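Local coordinates for chromosome partition protein Smc (Pyrococcus yayanosii, PDB 5XEI), which is an SMC-family ATPase that probably condenses and partitions chromosomes, and is represented here by its ABC-type head domain with part of its coiled coil, at residues D147-K150 against F151-S155; I135-E138 against G139-L142. All blocks are in the same frame, centred on the assembly; numbering follows the deposited sequence.

Contact 1: residues D147-K150 against F151-S155; sequences DITK and FIKMS
The carbonyls of Asp147, Ile148 and Thr149 meet the backbone amides of Phe151, Ile152 and Lys153 in a local contact along the short helix 147-152, near the surface of the ATPase head. Phe151 N donates to Asp147 O at 2.8 Å, and Lys153 N reaches Thr149 O at 3.2 Å in a nearly straight bond (173°). Between them Ile152 N is shared weakly by the carbonyls of Ile148 and Thr149, as the helix gives way to a loop. Thr149 and Lys153 run side by side and point the same way: CG2 of Thr149, set opposite the backbone N, lies 3.5 Å from Lys153 CE. On another flank, Ile148 CG2 faces Ile152 CG1 at 4.3 Å. Ile148 O sits at the edge of the Phe151 ring, near its plane. Asp147 turns its OD2 back to Leu144 N, and its side chain is about 11 Å from that of Ser40 in the predicted ATP site. At the end of the loop, Ser155 is the N-cap of helix 156-167, its OG bonded to Glu158 N, and Arg159 of that helix makes a cation-pi contact with Phe151. Helix 424-440 packs alongside, Lys426 touching Ile148, Thr149 and Ile152, and Ala430 touching Phe151.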
loop_
_atom_site.group_PDB
_atom_site.type_symbol
_atom_site.label_atom_id
_atom_site.label_comp_id
_atom_site.label_asym_id
_atom_site.label_seq_id
_atom_site.Cartn_x
_atom_site.Cartn_y
_atom_site.Cartn_z
ATOM N N ASP A 147 -6.819 -11.299 31.042
ATOM C CA ASP A 147 -7.175 -10.782 29.722
ATOM C C ASP A 147 -8.542 -10.097 29.741
ATOM O O ASP A 147 -8.722 -9.060 29.089
ATOM C CB ASP A 147 -7.151 -11.902 28.679
ATOM C CG ASP A 147 -5.800 -12.038 27.995
ATOM O OD1 ASP A 147 -5.455 -11.142 27.186
ATOM O OD2 ASP A 147 -5.093 -13.048 28.237
ATOM N N ILE A 148 -9.516 -10.655 30.478
ATOM C CA ILE A 148 -10.836 -10.024 30.560
ATOM C C ILE A 148 -10.718 -8.617 31.126
ATOM O O ILE A 148 -11.339 -7.675 30.625
ATOM C CB ILE A 148 -11.804 -10.870 31.407
ATOM C CG1 ILE A 148 -12.023 -12.241 30.783
ATOM C CG2 ILE A 148 -13.131 -10.140 31.577
ATOM C CD1 ILE A 148 -12.962 -13.100 31.579
ATOM N N THR A 149 -9.928 -8.456 32.182
ATOM C CA THR A 149 -9.735 -7.125 32.739
ATOM C C THR A 149 -8.993 -6.220 31.761
ATOM O O THR A 149 -9.331 -5.040 31.629
ATOM C CB THR A 149 -9.005 -7.227 34.079
ATOM O OG1 THR A 149 -9.823 -7.960 35.010
ATOM C CG2 THR A 149 -8.685 -5.829 34.628
ATOM N N LYS A 150 -7.998 -6.755 31.046
ATOM C CA LYS A 150 -7.323 -5.959 30.023
ATOM C C LYS A 150 -8.287 -5.531 28.926
ATOM O O LYS A 150 -8.159 -4.431 28.374
ATOM C CB LYS A 150 -6.162 -6.745 29.414
ATOM C CG LYS A 150 -5.061 -7.043 30.406
ATOM C CD LYS A 150 -3.679 -6.766 29.842
ATOM C CE LYS A 150 -2.634 -6.883 30.950
ATOM N NZ LYS A 150 -2.946 -8.006 31.901
ATOM N N PHE A 151 -9.249 -6.395 28.600
ATOM C CA PHE A 151 -10.193 -6.139 27.521
ATOM C C PHE A 151 -11.246 -5.111 27.923
ATOM O O PHE A 151 -11.826 -4.437 27.055
ATOM C CB PHE A 151 -10.840 -7.464 27.115
ATOM C CG PHE A 151 -12.090 -7.316 26.291
ATOM C CD1 PHE A 151 -13.333 -7.537 26.851
ATOM C CD2 PHE A 151 -12.017 -6.958 24.956
ATOM C CE1 PHE A 151 -14.476 -7.411 26.092
ATOM C CE2 PHE A 151 -13.162 -6.824 24.197
ATOM C CZ PHE A 151 -14.388 -7.053 24.765
ATOM N N ILE A 152 -11.486 -4.981 29.231
ATOM C CA ILE A 152 -12.478 -4.060 29.773
ATOM C C ILE A 152 -11.915 -2.645 29.856
ATOM O O ILE A 152 -12.601 -1.669 29.529
ATOM C CB ILE A 152 -12.935 -4.582 31.148
ATOM C CG1 ILE A 152 -13.647 -5.929 30.992
ATOM C CG2 ILE A 152 -13.782 -3.560 31.886
ATOM C CD1 ILE A 152 -14.738 -5.985 29.955
ATOM N N LYS A 153 -10.660 -2.514 30.288
ATOM C CA LYS A 153 -9.956 -1.240 30.249
ATOM C C LYS A 153 -9.598 -0.818 28.826
ATOM O O LYS A 153 -9.059 0.277 28.630
ATOM C CB LYS A 153 -8.685 -1.327 31.109
ATOM C CG LYS A 153 -8.848 -2.142 32.398
ATOM C CD LYS A 153 -8.354 -1.413 33.647
ATOM C CE LYS A 153 -8.429 -2.316 34.883
ATOM N NZ LYS A 153 -7.611 -1.811 36.033
ATOM N N MET A 154 -9.883 -1.658 27.833
ATOM C CA MET A 154 -9.469 -1.388 26.463
ATOM C C MET A 154 -10.276 -0.230 25.884
ATOM O O MET A 154 -11.500 -0.177 26.040
ATOM C CB MET A 154 -9.646 -2.649 25.622
ATOM C CG MET A 154 -9.015 -2.582 24.272
ATOM S SD MET A 154 -8.882 -4.234 23.569
ATOM C CE MET A 154 -10.538 -4.521 22.970
ATOM N N SER A 155 -9.588 0.706 25.232
ATOM C CA SER A 155 -10.246 1.874 24.654
ATOM C C SER A 155 -11.166 1.472 23.500
ATOM O O SER A 155 -11.022 0.386 22.927
ATOM C CB SER A 155 -9.203 2.867 24.145
ATOM O OG SER A 155 -8.922 2.637 22.771
#

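Contact 2: residues I135-E138 against G139-L142; sequences ISPE and GYNL
From Ser136 to Leu142 the backbone winds through successive tight turns, the first marked by a weak bond of 3.2 Å from Gly139 N to Ser136 O. Tyr140 N then donates to Pro137 O at 3.0 Å in a nearly straight bond (173°), and a type I turn follows, closed by Leu142 N on Gly139 O. The Tyr140 amide comes from above the plane of the Pro137 carbonyl, about 50° out of it. Gly139 has a positive phi, a conformation that glycine adopts readily. Pro137 and Tyr140 carry much of the side-chain packing: the proline ring lies obliquely against one edge of the phenol, with CD 3.9 Å from Tyr140 CE1, and Pro137 O lies in the ring plane at the same edge. One face of that ring is covered by Asn141 CB, which stands 4.2 Å above its plane and over its centre. This loop leads from helix 123-132 into strand 142-143, an outer strand of the mixed sheet of the P-loop NTPase fold, paired in parallel with strand 445-449. Asn141 ties the loop to that neighbour: its chi1 of 57° holds the amide between the backbone N and carbonyl carbon, and ND2 is hydrogen-bonded to Phe445 O. A leucine here lacks the amide and would probably leave Phe445 O without its side-chain donor. The Tyr140 hydroxyl shares a hydrogen bond with that of Tyr446. The end of the Leu142 side chain comes back on Ser136, with CD1 3.7 Å from OG of that serine.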
loop_
_atom_site.group_PDB
_atom_site.type_symbol
_atom_site.label_atom_id
_atom_site.label_comp_id
_atom_site.label_asym_id
_atom_site.label_seq_id
_atom_site.Cartn_x
_atom_site.Cartn_y
_atom_site.Cartn_z
ATOM N N ILE A 135 -4.279 -17.164 12.942
ATOM C CA ILE A 135 -4.157 -17.725 14.282
ATOM C C ILE A 135 -4.030 -16.578 15.268
ATOM O O ILE A 135 -3.079 -15.782 15.192
ATOM C CB ILE A 135 -2.943 -18.653 14.388
ATOM C CG1 ILE A 135 -3.062 -19.821 13.419
ATOM C CG2 ILE A 135 -2.770 -19.122 15.833
ATOM C CD1 ILE A 135 -3.760 -21.014 13.983
ATOM N N SER A 136 -4.974 -16.495 16.209
ATOM C CA SER A 136 -4.931 -15.496 17.273
ATOM C C SER A 136 -4.890 -14.060 16.738
ATOM O O SER A 136 -3.851 -13.388 16.843
ATOM C CB SER A 136 -3.742 -15.791 18.203
ATOM O OG SER A 136 -3.288 -14.635 18.903
ATOM N N PRO A 137 -6.008 -13.552 16.139
ATOM C CA PRO A 137 -6.090 -12.119 15.774
ATOM C C PRO A 137 -6.149 -11.193 16.984
ATOM O O PRO A 137 -7.148 -11.171 17.715
ATOM C CB PRO A 137 -7.390 -12.022 14.953
ATOM C CG PRO A 137 -7.747 -13.453 14.583
ATOM C CD PRO A 137 -7.181 -14.321 15.675
ATOM N N GLU A 138 -5.091 -10.412 17.199
ATOM C CA GLU A 138 -4.896 -9.654 18.436
ATOM C C GLU A 138 -4.977 -10.546 19.678
ATOM O O GLU A 138 -5.189 -10.053 20.788
ATOM C CB GLU A 138 -5.901 -8.503 18.544
ATOM C CG GLU A 138 -6.100 -7.774 17.223
ATOM C CD GLU A 138 -5.558 -6.356 17.214
ATOM O OE1 GLU A 138 -5.808 -5.649 16.213
ATOM O OE2 GLU A 138 -4.897 -5.949 18.196
ATOM N N GLY A 139 -4.810 -11.856 19.514
ATOM C CA GLY A 139 -4.986 -12.759 20.625
ATOM C C GLY A 139 -6.370 -12.764 21.235
ATOM O O GLY A 139 -6.511 -13.189 22.387
ATOM N N TYR A 140 -7.402 -12.319 20.500
ATOM C CA TYR A 140 -8.757 -12.327 21.064
ATOM C C TYR A 140 -9.192 -13.733 21.455
ATOM O O TYR A 140 -9.912 -13.898 22.442
ATOM C CB TYR A 140 -9.778 -11.708 20.091
ATOM C CG TYR A 140 -10.550 -12.686 19.183
ATOM C CD1 TYR A 140 -10.062 -13.047 17.936
ATOM C CD2 TYR A 140 -11.778 -13.217 19.569
ATOM C CE1 TYR A 140 -10.756 -13.929 17.119
ATOM C CE2 TYR A 140 -12.480 -14.099 18.752
ATOM C CZ TYR A 140 -11.963 -14.450 17.537
ATOM O OH TYR A 140 -12.646 -15.325 16.725
ATOM N N ASN A 141 -8.763 -14.753 20.704
ATOM C CA ASN A 141 -9.134 -16.140 20.967
ATOM C C ASN A 141 -8.282 -16.803 22.052
ATOM O O ASN A 141 -8.574 -17.950 22.423
ATOM C CB ASN A 141 -9.037 -16.963 19.674
ATOM C CG ASN A 141 -7.652 -16.899 19.064
ATOM O OD1 ASN A 141 -6.994 -15.875 19.173
ATOM N ND2 ASN A 141 -7.189 -17.992 18.467
ATOM N N LEU A 142 -7.237 -16.124 22.550
ATOM C CA LEU A 142 -6.466 -16.575 23.720
ATOM C C LEU A 142 -6.875 -15.741 24.928
ATOM O O LEU A 142 -6.441 -14.593 25.078
ATOM C CB LEU A 142 -4.963 -16.455 23.494
ATOM C CG LEU A 142 -4.404 -16.892 22.149
ATOM C CD1 LEU A 142 -2.947 -16.505 22.033
ATOM C CD2 LEU A 142 -4.568 -18.376 22.000
#

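Contact 2 comes first along the chain, closing the turns that follow helix 123-132 and delivering the backbone to strand 142-143. A few residues later contact 1 forms the short helix 147-152 and its exit toward helix 156-167. The two lie in series, neither nesting nor crossing, with centres about 14 Å apart; they touch where Asp147 OD2 packs 3.8 Å from Leu142 O. Both rest on the same two helices, 156-167 and 424-440, at different points. Residues 135-142 also join strand 445-449, so the pair links the edge of the mixed sheet to the helices packed beside it in the ATPase head.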